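Local coordinates for Pli0006 protein (PDB 3OP9) that probably binds DNA as a plasmid-encoded transcriptional regulator of the XRE helix-turn-helix family, at residues H8-N13 with T47-E52; S15-E20 with T59-S64; H26-L31 with R37-Y42; E52-L57 with D66-Y71. All coordinates share one frame; numbering follows the deposited sequence.

Interaction 1 (H8-N13 with T47-E52); sequences HQFAEN and TKPDIE
Phe10 and Pro49 meet where the N terminus of the five-helix XRE-type helix-turn-helix domain passes the loop that leads into helix 51-61. CG of Phe10 stands anti to the backbone N (chi1 171°), which sends the ring inward from the first turn of helix 10-21 toward the proline. Its outer corner does the touching: CE2 lies 3.4 Å from CD of Pro49, and CZ of Phe10 lies 3.7 Å from CG of the same proline, in an oblique approach. Tyr42, Leu54 and Leu57 also pack on Phe10, so the ring is drawn into the hydrophobic core. One residue before the N-cap Gln9, the His8 ring is turned back over its own chain, with CG between the backbone N and the carbonyl carbon (chi1 66°). That turn lets ND1 accept a nearly straight bond from Phe10 N at 3.3 Å, the donor lying in the ring plane, which fixes the rotation of the imidazole. NE2, on the far side of the ring, is hydrogen-bonded to Glu52 of the second subunit. Lys48, its chain bent at chi2 and chi4, swings its end toward the histidine. His8 by a hydrogen bond and Lys48 NZ by a long, weak ion pair thus share OE2 of Glu52 of the second subunit. Within the protomer they meet through carbon: CE of Lys48 sits at the edge of the imidazole, 3.5 Å from NE2 of His8.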
loop_
_atom_site.group_PDB
_atom_site.type_symbol
_atom_site.label_atom_id
_atom_site.label_comp_id
_atom_site.label_asym_id
_atom_site.label_seq_id
_atom_site.Cartn_x
_atom_site.Cartn_y
_atom_site.Cartn_z
ATOM N N HIS A 8 6.599 12.708 -13.748
ATOM C CA HIS A 8 6.380 12.998 -12.323
ATOM C C HIS A 8 5.906 14.434 -12.150
ATOM O O HIS A 8 5.999 15.236 -13.083
ATOM C CB HIS A 8 7.655 12.780 -11.511
ATOM C CG HIS A 8 8.760 13.737 -11.835
ATOM N ND1 HIS A 8 8.864 14.976 -11.242
ATOM C CD2 HIS A 8 9.829 13.627 -12.664
ATOM C CE1 HIS A 8 9.942 15.594 -11.696
ATOM N NE2 HIS A 8 10.550 14.793 -12.553
ATOM N N GLN A 9 5.419 14.773 -10.961
ATOM C CA GLN A 9 4.920 16.124 -10.718
ATOM C C GLN A 9 5.470 16.650 -9.394
ATOM O O GLN A 9 4.759 17.196 -8.565
ATOM C CB GLN A 9 3.397 16.126 -10.756
ATOM C CG GLN A 9 2.729 15.320 -9.698
ATOM C CD GLN A 9 1.214 15.344 -9.858
ATOM O OE1 GLN A 9 0.694 15.003 -10.924
ATOM N NE2 GLN A 9 0.505 15.783 -8.813
ATOM N N PHE A 10 6.766 16.459 -9.192
ATOM C CA PHE A 10 7.394 16.924 -7.958
ATOM C C PHE A 10 7.215 18.447 -7.809
ATOM O O PHE A 10 6.873 18.937 -6.741
ATOM C CB PHE A 10 8.882 16.581 -7.938
ATOM C CG PHE A 10 9.622 17.221 -6.788
ATOM C CD1 PHE A 10 9.339 16.849 -5.465
ATOM C CD2 PHE A 10 10.557 18.222 -7.021
ATOM C CE1 PHE A 10 10.011 17.443 -4.391
ATOM C CE2 PHE A 10 11.232 18.819 -5.963
ATOM C CZ PHE A 10 10.964 18.428 -4.646
ATOM N N ALA A 11 7.417 19.210 -8.873
ATOM C CA ALA A 11 7.427 20.656 -8.682
ATOM C C ALA A 11 6.019 21.124 -8.275
ATOM O O ALA A 11 5.862 21.990 -7.399
ATOM C CB ALA A 11 7.892 21.369 -9.935
ATOM N N GLU A 12 5.001 20.557 -8.934
ATOM C CA GLU A 12 3.587 20.890 -8.653
ATOM C C GLU A 12 3.233 20.487 -7.213
ATOM O O GLU A 12 2.569 21.233 -6.488
ATOM C CB GLU A 12 2.676 20.181 -9.681
ATOM C CG GLU A 12 1.184 20.393 -9.435
ATOM C CD GLU A 12 0.289 19.717 -10.491
ATOM O OE1 GLU A 12 0.772 19.430 -11.612
ATOM O OE2 GLU A 12 -0.902 19.473 -10.193
ATOM N N ASN A 13 3.690 19.307 -6.803
ATOM C CA ASN A 13 3.424 18.796 -5.453
ATOM C C ASN A 13 4.115 19.616 -4.388
ATOM O O ASN A 13 3.521 19.941 -3.357
ATOM C CB ASN A 13 3.860 17.329 -5.319
ATOM C CG ASN A 13 2.978 16.403 -6.100
ATOM O OD1 ASN A 13 1.917 16.805 -6.569
ATOM N ND2 ASN A 13 3.377 15.147 -6.204
ATOM N N THR A 47 14.954 22.774 -11.587
ATOM C CA THR A 47 16.010 21.940 -11.024
ATOM C C THR A 47 15.342 20.961 -10.063
ATOM O O THR A 47 14.303 21.288 -9.488
ATOM C CB THR A 47 17.063 22.767 -10.278
ATOM O OG1 THR A 47 18.329 22.088 -10.298
ATOM C CG2 THR A 47 16.640 23.000 -8.833
ATOM N N LYS A 48 15.930 19.777 -9.900
ATOM C CA LYS A 48 15.354 18.727 -9.043
ATOM C C LYS A 48 16.316 18.320 -7.940
ATOM O O LYS A 48 17.522 18.373 -8.128
ATOM C CB LYS A 48 15.015 17.482 -9.861
ATOM C CG LYS A 48 13.864 17.651 -10.851
ATOM C CD LYS A 48 14.354 17.472 -12.279
ATOM C CE LYS A 48 13.252 16.962 -13.191
ATOM N NZ LYS A 48 12.394 18.053 -13.727
ATOM N N PRO A 49 15.781 17.892 -6.785
ATOM C CA PRO A 49 16.625 17.525 -5.641
ATOM C C PRO A 49 17.197 16.129 -5.797
ATOM O O PRO A 49 16.666 15.319 -6.557
ATOM C CB PRO A 49 15.644 17.559 -4.466
ATOM C CG PRO A 49 14.344 17.119 -5.088
ATOM C CD PRO A 49 14.354 17.631 -6.517
ATOM N N ASP A 50 18.286 15.840 -5.091
ATOM C CA ASP A 50 18.832 14.494 -5.108
ATOM C C ASP A 50 18.073 13.678 -4.077
ATOM O O ASP A 50 17.278 14.227 -3.318
ATOM C CB ASP A 50 20.345 14.485 -4.834
ATOM C CG ASP A 50 20.713 15.105 -3.493
ATOM O OD1 ASP A 50 19.857 15.164 -2.591
ATOM O OD2 ASP A 50 21.877 15.524 -3.331
ATOM N N ILE A 51 18.338 12.379 -4.043
ATOM C CA ILE A 51 17.607 11.454 -3.200
ATOM C C ILE A 51 17.609 11.886 -1.732
ATOM O O ILE A 51 16.617 11.698 -1.021
ATOM C CB ILE A 51 18.210 10.046 -3.295
ATOM C CG1 ILE A 51 17.373 9.047 -2.492
ATOM C CG2 ILE A 51 19.628 10.035 -2.762
ATOM C CD1 ILE A 51 18.035 7.687 -2.333
ATOM N N GLU A 52 18.715 12.447 -1.263
ATOM C CA GLU A 52 18.791 12.806 0.162
ATOM C C GLU A 52 17.797 13.907 0.465
ATOM O O GLU A 52 17.109 13.895 1.491
ATOM C CB GLU A 52 20.204 13.287 0.527
ATOM C CG GLU A 52 21.271 12.205 0.436
ATOM C CD GLU A 52 21.072 11.075 1.444
ATOM O OE1 GLU A 52 20.038 11.063 2.152
ATOM O OE2 GLU A 52 21.959 10.194 1.527
#

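Interaction 2 (S15-E20 with T59-S64); sequences SRLKKE and TYFHLS
In the hydrophobic core of the helix-turn-helix domain, helix 10-21 packs against the last turn of helix 51-61 and the chain that follows. Leu17 carries the whole of its side of the contact, and the CA atoms of Leu17 and Phe61 are 8.3 Å apart. With CG anti to the carbonyl carbon (chi1 -77°), the leucine projects its two methyl groups across the phenyl ring of Phe61. CD1 of Leu17 makes a CH-pi contact over one face, 4.2 Å from the ring centroid of Phe61 and 18° off the normal, displaced toward the rim. CD2 of Leu17 lies 4.0 Å from CD1 of Phe61. The opposite face of Phe61 is covered by CD2 of Tyr60, 3.6 Å above the plane, so the ring is held between an aliphatic and an aromatic neighbour; His21 adds an edge-to-face partner. His62, with positive phi, forms a Schellman motif that turns the chain, and Leu63 beyond it points back into the core. CD1 of Leu63 reaches CD1 of Leu17 tip to tip at 3.8 Å. One leucine methyl therefore touches both the aromatic face and the second leucine. All three side chains are buried and meet only through carbon, which implies cohesion by dispersion and exclusion of water; the CH-pi contact and Tyr60 on the other face probably limit how the ring can turn.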
loop_
_atom_site.group_PDB
_atom_site.type_symbol
_atom_site.label_atom_id
_atom_site.label_comp_id
_atom_site.label_asym_id
_atom_site.label_seq_id
_atom_site.Cartn_x
_atom_site.Cartn_y
_atom_site.Cartn_z
ATOM N N SER A 15 4.929 22.656 -4.655
ATOM C CA SER A 15 4.263 23.953 -4.658
ATOM C C SER A 15 2.962 23.886 -3.838
ATOM O O SER A 15 2.646 24.799 -3.079
ATOM C CB SER A 15 4.000 24.427 -6.096
ATOM O OG SER A 15 5.229 24.680 -6.796
ATOM N N ARG A 16 2.220 22.791 -3.969
ATOM C CA ARG A 16 0.973 22.656 -3.235
ATOM C C ARG A 16 1.210 22.427 -1.735
ATOM O O ARG A 16 0.431 22.903 -0.911
ATOM C CB ARG A 16 0.116 21.519 -3.774
ATOM C CG ARG A 16 -1.241 21.516 -3.057
ATOM C CD ARG A 16 -2.187 20.523 -3.595
ATOM N NE ARG A 16 -2.604 20.797 -4.963
ATOM C CZ ARG A 16 -3.593 21.622 -5.311
ATOM N NH1 ARG A 16 -4.266 22.317 -4.401
ATOM N NH2 ARG A 16 -3.897 21.756 -6.591
ATOM N N LEU A 17 2.265 21.695 -1.396
ATOM C CA LEU A 17 2.639 21.476 0.001
ATOM C C LEU A 17 3.008 22.805 0.640
ATOM O O LEU A 17 2.571 23.119 1.744
ATOM C CB LEU A 17 3.827 20.490 0.087
ATOM C CG LEU A 17 3.442 19.030 -0.126
ATOM C CD1 LEU A 17 4.690 18.175 -0.334
ATOM C CD2 LEU A 17 2.593 18.501 1.053
ATOM N N LYS A 18 3.797 23.599 -0.072
ATOM C CA LYS A 18 4.205 24.907 0.407
ATOM C C LYS A 18 2.986 25.775 0.691
ATOM O O LYS A 18 2.906 26.462 1.727
ATOM C CB LYS A 18 5.095 25.580 -0.635
ATOM C CG LYS A 18 5.592 26.964 -0.245
ATOM C CD LYS A 18 5.755 27.850 -1.465
ATOM C CE LYS A 18 6.260 29.242 -1.093
ATOM N NZ LYS A 18 6.717 30.012 -2.289
ATOM N N LYS A 19 2.025 25.728 -0.223
ATOM C CA LYS A 19 0.820 26.541 -0.105
ATOM C C LYS A 19 -0.023 26.060 1.066
ATOM O O LYS A 19 -0.414 26.838 1.920
ATOM C CB LYS A 19 -0.015 26.461 -1.395
ATOM C CG LYS A 19 -1.417 27.103 -1.256
ATOM C CD LYS A 19 -2.240 27.032 -2.545
ATOM C CE LYS A 19 -2.812 25.633 -2.810
ATOM N NZ LYS A 19 -3.888 25.233 -1.849
ATOM N N GLU A 20 -0.298 24.765 1.109
ATOM C CA GLU A 20 -1.199 24.221 2.112
ATOM C C GLU A 20 -0.612 24.282 3.508
ATOM O O GLU A 20 -1.354 24.270 4.479
ATOM C CB GLU A 20 -1.567 22.789 1.771
ATOM C CG GLU A 20 -2.432 22.711 0.534
ATOM C CD GLU A 20 -3.332 21.496 0.519
ATOM O OE1 GLU A 20 -3.237 20.671 1.457
ATOM O OE2 GLU A 20 -4.145 21.379 -0.427
ATOM N N THR A 59 10.098 12.786 4.753
ATOM C CA THR A 59 10.062 12.551 6.187
ATOM C C THR A 59 9.346 13.739 6.869
ATOM O O THR A 59 8.514 13.553 7.753
ATOM C CB THR A 59 11.503 12.384 6.727
ATOM O OG1 THR A 59 12.095 11.232 6.111
ATOM C CG2 THR A 59 11.507 12.207 8.243
ATOM N N TYR A 60 9.668 14.955 6.440
ATOM C CA TYR A 60 9.079 16.145 7.070
ATOM C C TYR A 60 7.545 16.154 6.911
ATOM O O TYR A 60 6.821 16.402 7.864
ATOM C CB TYR A 60 9.677 17.415 6.477
ATOM C CG TYR A 60 9.095 18.633 7.128
ATOM C CD1 TYR A 60 9.570 19.068 8.360
ATOM C CD2 TYR A 60 8.035 19.316 6.552
ATOM C CE1 TYR A 60 9.022 20.174 8.990
ATOM C CE2 TYR A 60 7.488 20.433 7.185
ATOM C CZ TYR A 60 7.997 20.844 8.400
ATOM O OH TYR A 60 7.469 21.947 9.037
ATOM N N PHE A 61 7.073 15.843 5.708
ATOM C CA PHE A 61 5.661 15.915 5.350
ATOM C C PHE A 61 4.951 14.591 5.569
ATOM O O PHE A 61 3.760 14.483 5.306
ATOM C CB PHE A 61 5.519 16.333 3.878
ATOM C CG PHE A 61 5.891 17.757 3.635
ATOM C CD1 PHE A 61 5.112 18.779 4.179
ATOM C CD2 PHE A 61 6.986 18.092 2.876
ATOM C CE1 PHE A 61 5.432 20.101 3.958
ATOM C CE2 PHE A 61 7.311 19.423 2.657
ATOM C CZ PHE A 61 6.528 20.431 3.205
ATOM N N HIS A 62 5.674 13.587 6.063
ATOM C CA HIS A 62 5.090 12.259 6.330
ATOM C C HIS A 62 4.475 11.627 5.079
ATOM O O HIS A 62 3.332 11.168 5.115
ATOM C CB HIS A 62 3.999 12.336 7.399
ATOM C CG HIS A 62 4.463 12.933 8.686
ATOM N ND1 HIS A 62 5.584 12.486 9.349
ATOM C CD2 HIS A 62 3.958 13.941 9.435
ATOM C CE1 HIS A 62 5.754 13.193 10.454
ATOM N NE2 HIS A 62 4.783 14.086 10.526
ATOM N N LEU A 63 5.240 11.585 3.995
ATOM C CA LEU A 63 4.753 11.125 2.695
ATOM C C LEU A 63 5.648 9.995 2.225
ATOM O O LEU A 63 6.806 9.931 2.625
ATOM C CB LEU A 63 4.880 12.264 1.685
ATOM C CG LEU A 63 4.050 13.520 1.998
ATOM C CD1 LEU A 63 4.389 14.606 0.992
ATOM C CD2 LEU A 63 2.596 13.165 1.941
ATOM N N SER A 64 5.141 9.128 1.355
ATOM C CA SER A 64 6.045 8.219 0.651
ATOM C C SER A 64 6.808 9.069 -0.355
ATOM O O SER A 64 6.350 10.145 -0.749
ATOM C CB SER A 64 5.265 7.118 -0.067
ATOM O OG SER A 64 4.465 7.710 -1.076
#

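Interaction 3 (H26-L31 with R37-Y42); sequences HQIAEL and RTVAYY
Val39 spreads its two methyls over the facing helix: CG1, anti to the backbone N (chi1 166°), touches Ile28, while CG2, anti to the carbonyl carbon, lies against both CG2 of Ile28 and the backbone and CB of Ala29. In Ile28 the CG2 methyl is the branch that comes nearest, because CG1 is held beside the backbone N (chi1 -64°) and leads the longer arm elsewhere. CG2 of Ile28 meets CG2 of Val39 at 4.0 Å and CG1 of Val39 at 4.1 Å, the two side chains crossing at about a right angle. The small Ala29 lets the helices close in: CG2 of Val39 comes within 3.7 Å of CA of Ala29 and 3.9 Å of its CB. The CA atoms of Ala29 and Val39 are 6.1 Å apart, the nearest pair between the segments. This is the pairing of the two helices of the helix-turn-helix motif, of which the second is, as in XRE-family relatives, probably the recognition helix that enters the DNA groove. Val34 in the linking turn and Asn25 also pack on Val39, and Met43 lies on Ile28. Leu31, one turn on from Ile28, packs on Leu57 and Tyr60, joining helix 25-32 to helix 51-61.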
loop_
_atom_site.group_PDB
_atom_site.type_symbol
_atom_site.label_atom_id
_atom_site.label_comp_id
_atom_site.label_asym_id
_atom_site.label_seq_id
_atom_site.Cartn_x
_atom_site.Cartn_y
_atom_site.Cartn_z
ATOM N N HIS A 26 12.261 30.126 2.184
ATOM C CA HIS A 26 13.456 30.125 3.040
ATOM C C HIS A 26 13.353 29.098 4.185
ATOM O O HIS A 26 14.377 28.596 4.650
ATOM C CB HIS A 26 13.781 31.528 3.598
ATOM C CG HIS A 26 12.928 31.934 4.761
ATOM N ND1 HIS A 26 11.860 32.800 4.639
ATOM C CD2 HIS A 26 12.983 31.591 6.069
ATOM C CE1 HIS A 26 11.288 32.961 5.818
ATOM N NE2 HIS A 26 11.947 32.233 6.704
ATOM N N GLN A 27 12.130 28.785 4.618
ATOM C CA GLN A 27 11.899 27.758 5.634
ATOM C C GLN A 27 12.208 26.366 5.077
ATOM O O GLN A 27 12.840 25.529 5.742
ATOM C CB GLN A 27 10.454 27.815 6.122
ATOM C CG GLN A 27 10.149 29.108 6.887
ATOM C CD GLN A 27 8.715 29.199 7.361
ATOM O OE1 GLN A 27 7.790 29.136 6.566
ATOM N NE2 GLN A 27 8.526 29.364 8.674
ATOM N N ILE A 28 11.777 26.117 3.847
ATOM C CA ILE A 28 12.110 24.858 3.204
ATOM C C ILE A 28 13.612 24.812 2.947
ATOM O O ILE A 28 14.232 23.754 3.097
ATOM C CB ILE A 28 11.314 24.670 1.901
ATOM C CG1 ILE A 28 9.821 24.586 2.238
ATOM C CG2 ILE A 28 11.791 23.433 1.133
ATOM C CD1 ILE A 28 8.896 24.793 1.039
ATOM N N ALA A 29 14.201 25.954 2.572
ATOM C CA ALA A 29 15.632 25.992 2.275
ATOM C C ALA A 29 16.402 25.612 3.530
ATOM O O ALA A 29 17.386 24.867 3.475
ATOM C CB ALA A 29 16.065 27.388 1.791
ATOM N N GLU A 30 15.942 26.130 4.664
ATOM C CA GLU A 30 16.603 25.865 5.941
ATOM C C GLU A 30 16.515 24.374 6.241
ATOM O O GLU A 30 17.484 23.786 6.694
ATOM C CB GLU A 30 15.988 26.707 7.073
ATOM C CG GLU A 30 16.659 28.075 7.265
ATOM C CD GLU A 30 15.671 29.246 7.390
ATOM O OE1 GLU A 30 14.692 29.142 8.166
ATOM O OE2 GLU A 30 15.883 30.279 6.711
ATOM N N LEU A 31 15.361 23.763 5.967
ATOM C CA LEU A 31 15.156 22.330 6.195
ATOM C C LEU A 31 16.132 21.472 5.382
ATOM O O LEU A 31 16.624 20.445 5.845
ATOM C CB LEU A 31 13.724 21.943 5.804
ATOM C CG LEU A 31 13.336 20.468 5.908
ATOM C CD1 LEU A 31 13.135 20.039 7.363
ATOM C CD2 LEU A 31 12.077 20.201 5.105
ATOM N N ARG A 37 16.982 30.365 -3.276
ATOM C CA ARG A 37 16.883 30.367 -4.731
ATOM C C ARG A 37 16.721 28.956 -5.268
ATOM O O ARG A 37 15.982 28.726 -6.216
ATOM C CB ARG A 37 18.139 31.006 -5.338
ATOM C CG ARG A 37 18.202 30.984 -6.848
ATOM C CD ARG A 37 19.489 31.657 -7.301
ATOM N NE ARG A 37 19.512 33.056 -6.905
ATOM C CZ ARG A 37 20.558 33.854 -7.040
ATOM N NH1 ARG A 37 21.682 33.379 -7.555
ATOM N NH2 ARG A 37 20.481 35.126 -6.657
ATOM N N THR A 38 17.422 28.007 -4.670
ATOM C CA THR A 38 17.373 26.638 -5.149
ATOM C C THR A 38 15.979 26.072 -4.942
ATOM O O THR A 38 15.483 25.329 -5.778
ATOM C CB THR A 38 18.397 25.746 -4.432
ATOM O OG1 THR A 38 19.715 26.151 -4.825
ATOM C CG2 THR A 38 18.211 24.306 -4.817
ATOM N N VAL A 39 15.355 26.422 -3.827
ATOM C CA VAL A 39 13.984 25.970 -3.555
ATOM C C VAL A 39 13.001 26.580 -4.569
ATOM O O VAL A 39 12.061 25.925 -5.018
ATOM C CB VAL A 39 13.596 26.334 -2.135
ATOM C CG1 VAL A 39 12.054 26.189 -1.936
ATOM C CG2 VAL A 39 14.382 25.472 -1.151
ATOM N N ALA A 40 13.230 27.836 -4.939
ATOM C CA ALA A 40 12.443 28.471 -5.993
ATOM C C ALA A 40 12.538 27.655 -7.264
ATOM O O ALA A 40 11.536 27.440 -7.950
ATOM C CB ALA A 40 12.924 29.921 -6.254
ATOM N N TYR A 41 13.740 27.198 -7.598
ATOM C CA TYR A 41 13.897 26.393 -8.804
ATOM C C TYR A 41 13.263 25.001 -8.679
ATOM O O TYR A 41 12.817 24.464 -9.670
ATOM C CB TYR A 41 15.350 26.245 -9.184
ATOM C CG TYR A 41 16.028 27.575 -9.488
ATOM C CD1 TYR A 41 15.314 28.660 -10.024
ATOM C CD2 TYR A 41 17.367 27.741 -9.237
ATOM C CE1 TYR A 41 15.959 29.883 -10.297
ATOM C CE2 TYR A 41 18.030 28.954 -9.511
ATOM C CZ TYR A 41 17.319 30.010 -10.035
ATOM O OH TYR A 41 17.989 31.190 -10.284
ATOM N N TYR A 42 13.245 24.414 -7.485
ATOM C CA TYR A 42 12.484 23.169 -7.288
ATOM C C TYR A 42 11.035 23.361 -7.662
ATOM O O TYR A 42 10.431 22.491 -8.303
ATOM C CB TYR A 42 12.484 22.727 -5.829
ATOM C CG TYR A 42 13.783 22.191 -5.300
ATOM C CD1 TYR A 42 14.813 21.796 -6.146
ATOM C CD2 TYR A 42 13.980 22.092 -3.936
ATOM C CE1 TYR A 42 16.024 21.305 -5.618
ATOM C CE2 TYR A 42 15.158 21.617 -3.410
ATOM C CZ TYR A 42 16.176 21.223 -4.244
ATOM O OH TYR A 42 17.332 20.741 -3.654
#

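Interaction 4 (E52-L57 with D66-Y71); sequences EKLIRL and DELVGY
Between segments 52-57 and 66-71 the nearest CA atoms are those of Leu54 and Leu68, 7.9 Å apart, with Leu57 almost as near, as the chain folds back to complete the five-helix domain of the XRE type. Leu68 is the central side chain. Its CG stands anti to the backbone N (chi1 178°), a torsion that carries CD2 against the buried side of the facing helix turn. There CD2 of Leu68 rests on O of Leu54 at 3.4 Å, a packing contact and not a hydrogen bond. The same methyl of Leu68 lies 3.7 Å from CB of Leu57 and 4.0 Å from CD2 of Leu54, wedged between two residues three apart. Leu54 leaves its backbone at an angle to the contact, yet its end turns inward, and its CD2 methyl is shared by Leu68 and Val69. Phe10 covers Leu54, Leu57 and Leu68 from helix 10-21, and Leu17 also packs on Leu68. Helix 65-69 ends in a Schellman motif: Gly70 takes up positive phi, and Tyr71 N bonds to Asp66 O at 3.0 Å. Val69, on the last turn, crosses Leu54 at about a right angle, with its CG1 methyl 3.8 Å from CD2 of Leu54.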
loop_
_atom_site.group_PDB
_atom_site.type_symbol
_atom_site.label_atom_id
_atom_site.label_comp_id
_atom_site.label_asym_id
_atom_site.label_seq_id
_atom_site.Cartn_x
_atom_site.Cartn_y
_atom_site.Cartn_z
ATOM N N GLU A 52 18.715 12.447 -1.263
ATOM C CA GLU A 52 18.791 12.806 0.162
ATOM C C GLU A 52 17.797 13.907 0.465
ATOM O O GLU A 52 17.109 13.895 1.491
ATOM C CB GLU A 52 20.204 13.287 0.527
ATOM C CG GLU A 52 21.271 12.205 0.436
ATOM C CD GLU A 52 21.072 11.075 1.444
ATOM O OE1 GLU A 52 20.038 11.063 2.152
ATOM O OE2 GLU A 52 21.959 10.194 1.527
ATOM N N LYS A 53 17.682 14.855 -0.454
ATOM C CA LYS A 53 16.711 15.942 -0.269
ATOM C C LYS A 53 15.245 15.484 -0.402
ATOM O O LYS A 53 14.377 15.958 0.331
ATOM C CB LYS A 53 17.070 17.099 -1.206
ATOM C CG LYS A 53 18.347 17.772 -0.737
ATOM C CD LYS A 53 18.811 18.862 -1.645
ATOM C CE LYS A 53 20.102 19.441 -1.130
ATOM N NZ LYS A 53 21.164 18.410 -1.049
ATOM N N LEU A 54 14.958 14.541 -1.296
ATOM C CA LEU A 54 13.619 13.973 -1.370
ATOM C C LEU A 54 13.270 13.251 -0.094
ATOM O O LEU A 54 12.122 13.296 0.334
ATOM C CB LEU A 54 13.500 12.973 -2.522
ATOM C CG LEU A 54 13.527 13.604 -3.916
ATOM C CD1 LEU A 54 13.748 12.558 -4.993
ATOM C CD2 LEU A 54 12.235 14.365 -4.124
ATOM N N ILE A 55 14.235 12.536 0.491
ATOM C CA ILE A 55 13.979 11.810 1.743
ATOM C C ILE A 55 13.720 12.762 2.907
ATOM O O ILE A 55 12.844 12.509 3.736
ATOM C CB ILE A 55 15.132 10.842 2.093
ATOM C CG1 ILE A 55 15.045 9.608 1.187
ATOM C CG2 ILE A 55 15.050 10.382 3.563
ATOM C CD1 ILE A 55 16.321 8.815 1.145
ATOM N N ARG A 56 14.465 13.866 2.970
ATOM C CA ARG A 56 14.215 14.836 4.025
ATOM C C ARG A 56 12.819 15.425 3.856
ATOM O O ARG A 56 12.125 15.626 4.850
ATOM C CB ARG A 56 15.238 15.986 4.039
ATOM C CG ARG A 56 16.632 15.616 4.462
ATOM C CD ARG A 56 17.489 16.878 4.582
ATOM N NE ARG A 56 18.830 16.611 5.096
ATOM C CZ ARG A 56 19.104 16.337 6.369
ATOM N NH1 ARG A 56 18.128 16.278 7.264
ATOM N NH2 ARG A 56 20.358 16.111 6.746
ATOM N N LEU A 57 12.402 15.715 2.619
ATOM C CA LEU A 57 11.053 16.281 2.421
ATOM C C LEU A 57 9.963 15.252 2.744
ATOM O O LEU A 57 8.935 15.561 3.376
ATOM C CB LEU A 57 10.879 16.763 0.971
ATOM C CG LEU A 57 11.719 17.990 0.592
ATOM C CD1 LEU A 57 11.754 18.197 -0.892
ATOM C CD2 LEU A 57 11.139 19.208 1.318
ATOM N N ASP A 66 7.159 8.168 -3.317
ATOM C CA ASP A 66 6.281 8.058 -4.496
ATOM C C ASP A 66 5.185 9.132 -4.519
ATOM O O ASP A 66 4.948 9.743 -5.546
ATOM C CB ASP A 66 5.684 6.651 -4.581
ATOM C CG ASP A 66 6.773 5.573 -4.788
ATOM O OD1 ASP A 66 7.420 5.182 -3.802
ATOM O OD2 ASP A 66 7.030 5.134 -5.919
ATOM N N GLU A 67 4.509 9.337 -3.390
ATOM C CA GLU A 67 3.504 10.393 -3.266
ATOM C C GLU A 67 4.156 11.766 -3.502
ATOM O O GLU A 67 3.606 12.618 -4.209
ATOM C CB GLU A 67 2.880 10.373 -1.848
ATOM C CG GLU A 67 1.923 9.210 -1.601
ATOM C CD GLU A 67 1.499 9.055 -0.128
ATOM O OE1 GLU A 67 2.231 9.534 0.783
ATOM O OE2 GLU A 67 0.442 8.425 0.108
ATOM N N LEU A 68 5.269 12.022 -2.831
ATOM C CA LEU A 68 5.957 13.323 -2.977
ATOM C C LEU A 68 6.299 13.686 -4.425
ATOM O O LEU A 68 6.097 14.830 -4.859
ATOM C CB LEU A 68 7.246 13.315 -2.147
ATOM C CG LEU A 68 8.114 14.566 -2.202
ATOM C CD1 LEU A 68 7.315 15.815 -1.735
ATOM C CD2 LEU A 68 9.390 14.357 -1.356
ATOM N N VAL A 69 6.817 12.730 -5.191
ATOM C CA VAL A 69 7.114 13.034 -6.574
ATOM C C VAL A 69 6.006 12.729 -7.571
ATOM O O VAL A 69 6.165 13.084 -8.723
ATOM C CB VAL A 69 8.416 12.371 -7.060
ATOM C CG1 VAL A 69 9.526 12.648 -6.092
ATOM C CG2 VAL A 69 8.211 10.864 -7.295
ATOM N N GLY A 70 4.896 12.094 -7.165
ATOM C CA GLY A 70 3.825 11.767 -8.109
ATOM C C GLY A 70 4.189 10.631 -9.068
ATOM O O GLY A 70 3.800 10.601 -10.249
ATOM N N TYR A 71 4.925 9.666 -8.550
ATOM C CA TYR A 71 5.310 8.481 -9.344
ATOM C C TYR A 71 4.255 7.392 -9.208
ATOM O O TYR A 71 3.894 7.035 -8.090
ATOM C CB TYR A 71 6.675 7.959 -8.871
ATOM C CG TYR A 71 7.078 6.659 -9.589
ATOM C CD1 TYR A 71 7.460 6.678 -10.925
ATOM C CD2 TYR A 71 7.014 5.426 -8.940
ATOM C CE1 TYR A 71 7.796 5.496 -11.595
ATOM C CE2 TYR A 71 7.358 4.243 -9.599
ATOM C CZ TYR A 71 7.753 4.291 -10.918
ATOM O OH TYR A 71 8.079 3.124 -11.574
#

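Overall arrangement
From the N terminus, interaction 1 closes a long loop, bringing residues 8-13 to 47-52, which runs into the start of helix 51-61. Interaction 2 starts further along helix 10-21 and ends at 59-64, so its loop crosses that of interaction 1. Interaction 3, the short closure of helices 25-32 and 36-44, is nested inside both. Interaction 4 follows in series after interactions 1 and 3 and crosses interaction 2, folding 66-71 back onto helix 51-61. Interactions 1 and 4 share Glu52 and are linked by Gln9 N to Val69 O; interactions 2 and 4 adjoin through Leu17 and Leu68. Helix 51-61 is thus tied to helix 10-21 and helix 65-69, with the 25-32/36-44 pair beside it.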